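Fructose-bisphosphate aldolase (Slackia heliotrinireducens, PDB 4MOZ) is an aldolase of the DeoC/LacD family, built as an eight-stranded parallel beta/alpha barrel. Local coordinates at residues Ala41-Val46 against Leu100-Ser105; Ser119-Asp124 against Leu156-Gln161. All coordinates share one frame; numbering follows the deposited sequence.

Interaction 1: Ala41-Val46 against Leu100-Ser105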
loop_
_atom_site.group_PDB
_atom_site.type_symbol
_atom_site.label_atom_id
_atom_site.label_comp_id
_atom_site.label_asym_id
_atom_site.label_seq_id
_atom_site.Cartn_x
_atom_site.Cartn_y
_atom_site.Cartn_z
ATOM N N ALA C 41 -3.771 5.916 31.919
ATOM C CA ALA C 41 -2.984 5.970 30.691
ATOM C C ALA C 41 -1.508 5.661 30.943
ATOM O O ALA C 41 -0.833 6.354 31.711
ATOM C CB ALA C 41 -3.150 7.329 30.019
ATOM N N CYS C 42 -1.018 4.614 30.283
ATOM C CA CYS C 42 0.362 4.153 30.436
ATOM C C CYS C 42 1.050 3.981 29.082
ATOM O O CYS C 42 1.896 3.104 28.913
ATOM C CB CYS C 42 0.387 2.823 31.199
ATOM S SG CYS C 42 -0.267 2.908 32.881
ATOM N N ASP C 43 0.687 4.830 28.125
ATOM C CA ASP C 43 1.177 4.721 26.755
ATOM C C ASP C 43 2.258 5.755 26.418
ATOM O O ASP C 43 2.783 5.768 25.303
ATOM C CB ASP C 43 0.006 4.855 25.778
ATOM C CG ASP C 43 -0.654 6.233 25.833
ATOM O OD1 ASP C 43 -0.939 6.724 26.948
ATOM O OD2 ASP C 43 -0.893 6.821 24.756
ATOM N N GLN C 44 2.597 6.605 27.383
ATOM C CA GLN C 44 3.495 7.743 27.134
ATOM C C GLN C 44 4.999 7.421 27.004
ATOM O O GLN C 44 5.790 8.310 26.678
ATOM C CB GLN C 44 3.251 8.851 28.166
ATOM C CG GLN C 44 1.875 9.505 28.052
ATOM C CD GLN C 44 1.529 10.399 29.236
ATOM O OE1 GLN C 44 1.625 9.986 30.393
ATOM N NE2 GLN C 44 1.114 11.631 28.948
ATOM N N LYS C 45 5.396 6.167 27.236
ATOM C CA LYS C 45 6.793 5.764 27.013
ATOM C C LYS C 45 7.197 5.886 25.541
ATOM O O LYS C 45 8.367 6.122 25.236
ATOM C CB LYS C 45 7.062 4.341 27.494
ATOM C CG LYS C 45 7.225 4.197 28.994
ATOM C CD LYS C 45 7.353 2.736 29.405
ATOM C CE LYS C 45 8.780 2.230 29.257
ATOM N NZ LYS C 45 9.719 2.942 30.167
ATOM N N VAL C 46 6.238 5.704 24.633
ATOM C CA VAL C 46 6.485 5.976 23.219
ATOM C C VAL C 46 6.211 7.451 22.931
ATOM O O VAL C 46 7.072 8.145 22.391
ATOM C CB VAL C 46 5.659 5.079 22.264
ATOM C CG1 VAL C 46 6.077 5.328 20.823
ATOM C CG2 VAL C 46 5.838 3.606 22.601
ATOM N N LEU C 100 -6.575 -2.231 28.343
ATOM C CA LEU C 100 -6.961 -1.623 27.084
ATOM C C LEU C 100 -5.695 -1.488 26.242
ATOM O O LEU C 100 -4.767 -0.755 26.614
ATOM C CB LEU C 100 -7.583 -0.250 27.321
ATOM C CG LEU C 100 -8.273 0.405 26.121
ATOM C CD1 LEU C 100 -9.773 0.174 26.186
ATOM C CD2 LEU C 100 -7.987 1.896 26.099
ATOM N N VAL C 101 -5.651 -2.201 25.118
ATOM C CA VAL C 101 -4.471 -2.193 24.255
ATOM C C VAL C 101 -4.477 -0.985 23.318
ATOM O O VAL C 101 -5.350 -0.849 22.452
ATOM C CB VAL C 101 -4.325 -3.507 23.460
ATOM C CG1 VAL C 101 -3.077 -3.469 22.586
ATOM C CG2 VAL C 101 -4.267 -4.696 24.413
ATOM N N LYS C 102 -3.499 -0.106 23.515
ATOM C CA LYS C 102 -3.340 1.072 22.678
ATOM C C LYS C 102 -2.710 0.660 21.348
ATOM O O LYS C 102 -1.531 0.316 21.290
ATOM C CB LYS C 102 -2.505 2.134 23.404
ATOM C CG LYS C 102 -2.310 3.438 22.642
ATOM C CD LYS C 102 -3.634 4.080 22.253
ATOM C CE LYS C 102 -3.483 5.577 22.051
ATOM N NZ LYS C 102 -2.610 5.891 20.885
HETATM N N MSE C 103 -3.517 0.700 20.290
HETATM C CA MSE C 103 -3.168 0.127 18.986
HETATM C C MSE C 103 -2.133 0.918 18.189
HETATM O O MSE C 103 -1.372 0.336 17.420
HETATM C CB MSE C 103 -4.425 -0.043 18.131
HETATM C CG MSE C 103 -5.442 -0.985 18.719
HETATM SE SE MSE C 103 -4.757 -2.792 18.939
HETATM C CE MSE C 103 -4.591 -3.299 17.058
ATOM N N ASN C 104 -2.129 2.237 18.341
ATOM C CA ASN C 104 -1.138 3.060 17.659
ATOM C C ASN C 104 -0.287 3.882 18.621
ATOM O O ASN C 104 -0.681 4.103 19.762
ATOM C CB ASN C 104 -1.783 3.928 16.562
ATOM C CG ASN C 104 -2.727 4.995 17.099
ATOM O OD1 ASN C 104 -3.210 4.932 18.236
ATOM N ND2 ASN C 104 -3.011 5.984 16.260
ATOM N N SER C 105 0.890 4.297 18.162
ATOM C CA SER C 105 1.784 5.162 18.925
ATOM C C SER C 105 2.789 5.831 17.997
ATOM O O SER C 105 3.097 5.307 16.932
ATOM C CB SER C 105 2.540 4.366 19.996
ATOM O OG SER C 105 1.688 4.014 21.076
HETATM O O HOH W 1 -0.041 5.900 22.253
#
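D43 and K102 meet through a buried, water-mediated polar contact at the C-terminal ends of two barrel strands, 37-41 and 99-102, with V46 and S105 adding a small apolar touch beside it. The two strands are not neighbours, since 79-82 runs between them, so the two side chains meet over the end of that strand. The D43 carboxylate comes alongside the outer part of the K102 chain, D43 OD2 3.9 Å from K102 CE, while K102 NZ stays 4.3 Å from D43 OD2, beyond a salt bridge. Water 1 lies between them, 2.8 Å from D43 OD2, to which it can donate, and accepts from K102 NZ at 2.9 Å.

The bends of the lysine chain at chi2 (57°) and chi4 steer the amine toward N104. Four acceptors, N104 OD1, N104 O, T144 OG1 and water 1, surround K102 NZ and share its three protons; the amine meets both N104 oxygens from above the carbonyl plane. S105 OG reaches N104 O from the opposite face of that plane, so this carbonyl oxygen is gripped from both faces. Beside this, V46 CG1 lies 3.8 Å from S105 CB. Q83 NE2, from the loop after the intervening strand, bonds both D43 O and S105 OG and bridges the two segments.

The position, at the C-terminal ends of the strands, is where TIM barrels carry their active sites, and probably where this one does.

Interaction 2: Ser119-Asp124 against Leu156-Gln161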
loop_
_atom_site.group_PDB
_atom_site.type_symbol
_atom_site.label_atom_id
_atom_site.label_comp_id
_atom_site.label_asym_id
_atom_site.label_seq_id
_atom_site.Cartn_x
_atom_site.Cartn_y
_atom_site.Cartn_z
ATOM N N SER C 119 0.292 8.752 13.731
ATOM C CA SER C 119 0.501 7.628 14.644
ATOM C C SER C 119 -0.066 6.348 14.017
ATOM O O SER C 119 -1.283 6.214 13.874
ATOM C CB SER C 119 -0.123 7.925 16.011
ATOM O OG SER C 119 -0.040 6.808 16.875
ATOM N N PRO C 120 0.820 5.412 13.622
ATOM C CA PRO C 120 0.423 4.229 12.862
ATOM C C PRO C 120 -0.046 3.068 13.734
ATOM O O PRO C 120 0.503 2.845 14.816
ATOM C CB PRO C 120 1.725 3.831 12.173
ATOM C CG PRO C 120 2.774 4.188 13.171
ATOM C CD PRO C 120 2.283 5.452 13.834
ATOM N N GLN C 121 -1.043 2.325 13.255
ATOM C CA GLN C 121 -1.411 1.072 13.897
ATOM C C GLN C 121 -0.170 0.186 13.936
ATOM O O GLN C 121 0.494 -0.006 12.925
ATOM C CB GLN C 121 -2.545 0.381 13.150
ATOM C CG GLN C 121 -3.059 -0.855 13.871
ATOM C CD GLN C 121 -4.322 -1.417 13.250
ATOM O OE1 GLN C 121 -5.110 -0.683 12.648
ATOM N NE2 GLN C 121 -4.527 -2.724 13.399
ATOM N N LEU C 122 0.145 -0.332 15.117
ATOM C CA LEU C 122 1.418 -1.009 15.353
ATOM C C LEU C 122 1.406 -2.483 14.975
ATOM O O LEU C 122 2.459 -3.067 14.764
ATOM C CB LEU C 122 1.845 -0.834 16.812
ATOM C CG LEU C 122 2.039 0.612 17.277
ATOM C CD1 LEU C 122 2.240 0.684 18.788
ATOM C CD2 LEU C 122 3.191 1.290 16.540
ATOM N N HIS C 123 0.218 -3.073 14.882
ATOM C CA HIS C 123 0.052 -4.494 14.559
ATOM C C HIS C 123 -1.400 -4.737 14.287
ATOM O O HIS C 123 -2.231 -3.885 14.585
ATOM C CB HIS C 123 0.504 -5.362 15.734
ATOM C CG HIS C 123 -0.006 -4.868 17.066
ATOM N ND1 HIS C 123 -1.267 -5.090 17.487
ATOM C CD2 HIS C 123 0.610 -4.098 18.051
ATOM C CE1 HIS C 123 -1.445 -4.508 18.686
ATOM N NE2 HIS C 123 -0.297 -3.900 19.030
ATOM N N ASP C 124 -1.739 -5.898 13.741
ATOM C CA ASP C 124 -3.145 -6.210 13.490
ATOM C C ASP C 124 -3.913 -6.538 14.781
ATOM O O ASP C 124 -3.311 -6.758 15.844
ATOM C CB ASP C 124 -3.299 -7.323 12.439
ATOM C CG ASP C 124 -2.617 -8.629 12.841
ATOM O OD1 ASP C 124 -2.444 -8.902 14.051
ATOM O OD2 ASP C 124 -2.261 -9.400 11.927
ATOM N N LEU C 156 -8.019 8.042 9.937
ATOM C CA LEU C 156 -9.460 7.811 9.791
ATOM C C LEU C 156 -9.761 6.384 9.316
ATOM O O LEU C 156 -10.639 5.717 9.866
ATOM C CB LEU C 156 -10.104 8.834 8.843
ATOM C CG LEU C 156 -10.398 10.241 9.371
ATOM C CD1 LEU C 156 -10.888 11.148 8.247
ATOM C CD2 LEU C 156 -11.411 10.213 10.512
ATOM N N ALA C 157 -9.016 5.933 8.306
ATOM C CA ALA C 157 -9.192 4.606 7.710
ATOM C C ALA C 157 -8.819 3.489 8.675
ATOM O O ALA C 157 -9.525 2.487 8.765
ATOM C CB ALA C 157 -8.380 4.488 6.428
ATOM N N GLU C 158 -7.706 3.653 9.388
ATOM C CA GLU C 158 -7.308 2.663 10.389
ATOM C C GLU C 158 -8.328 2.608 11.526
ATOM O O GLU C 158 -8.761 1.525 11.917
ATOM C CB GLU C 158 -5.897 2.940 10.929
ATOM C CG GLU C 158 -4.777 2.675 9.934
ATOM C CD GLU C 158 -3.379 2.894 10.503
ATOM O OE1 GLU C 158 -3.232 3.365 11.652
ATOM O OE2 GLU C 158 -2.404 2.585 9.784
ATOM N N ALA C 159 -8.737 3.774 12.029
ATOM C CA ALA C 159 -9.676 3.841 13.156
ATOM C C ALA C 159 -11.035 3.230 12.828
ATOM O O ALA C 159 -11.549 2.424 13.597
ATOM C CB ALA C 159 -9.838 5.269 13.655
ATOM N N GLY C 160 -11.600 3.610 11.684
ATOM C CA GLY C 160 -12.905 3.116 11.263
ATOM C C GLY C 160 -12.946 1.601 11.173
ATOM O O GLY C 160 -13.885 0.977 11.659
ATOM N N GLN C 161 -11.913 1.019 10.567
ATOM C CA GLN C 161 -11.791 -0.431 10.422
ATOM C C GLN C 161 -11.613 -1.106 11.778
ATOM O O GLN C 161 -12.164 -2.190 12.024
ATOM C CB GLN C 161 -10.617 -0.776 9.493
ATOM C CG GLN C 161 -10.393 -2.266 9.250
ATOM C CD GLN C 161 -11.492 -2.916 8.417
ATOM O OE1 GLN C 161 -12.253 -2.240 7.732
ATOM N NE2 GLN C 161 -11.567 -4.237 8.466
HETATM O O HOH W 2 -7.420 -0.746 11.281
HETATM O O HOH W 3 -0.184 0.926 10.417
#
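Q121 and E158 bring the two segments closest, with their CA atoms 7.0 Å apart, where the irregular loop 119-124 passes beside helix 152-168. This is a loop-to-helix contact on the outer part of the beta/alpha barrel: the loop leads from strand 99-102 to helix 125-132, and the helix is the one that follows strand 138-145. D124 ends the loop as the N-cap of helix 125-132, its OD1 accepting from A127 N.

One direct hydrogen bond joins the segments, from Q121 N to E158 OE1 at 2.9 Å. It is bent, with 148° at the hydrogen, and meets the oxygen on the syn side but 32° out of the carboxylate plane. E158 spans the gap with CD anti to CA (chi2 -177°), which sets the carboxylate against the loop backbone; Q121 CB lies 3.4 Å from E158 OE1. That same oxygen also bonds Y143 OH on strand 138-145, so the glutamate ties loop, helix and barrel wall together. Two waters add indirect links: water 3 donates to Q121 O and E158 OE2, and water 2 to Q121 OE1 and the helix carbonyl E158 O.

The Q121 side chain crosses that of E158, its amide plane nearly perpendicular to the carboxylate plane. Contacts between subunits lie close by: D124 N bonds Q161 OE1 of the second subunit, and Q161 OE1 bonds D124 N of the third. The Q121 amide is held at its other end as well: Q121 NE2 donates to H123 O at 2.8 Å, the acceptor lying almost in the amide plane.

How the interactions relate
Along the chain, both segments of interaction 1 precede those of interaction 2, and the centres of the contacts are about 13 Å apart, on the same side of the chain's centre. The first sits at the C-terminal mouth of the barrel; the centre of the second lies about 17 Å from the centre of the chain, against about 10 Å for the first. Segments 100-105 and 119-124 join them directly: M103 O and L122 N are 2.8 Å apart, a probable hydrogen bond, and N104 ND2 probably donates to S119 O. Strand 138-145 serves both, through T144 at K102 and Y143 at E158. The polar barrel end is thus connected outward to helix 152-168, and both contacts also touch the second subunit.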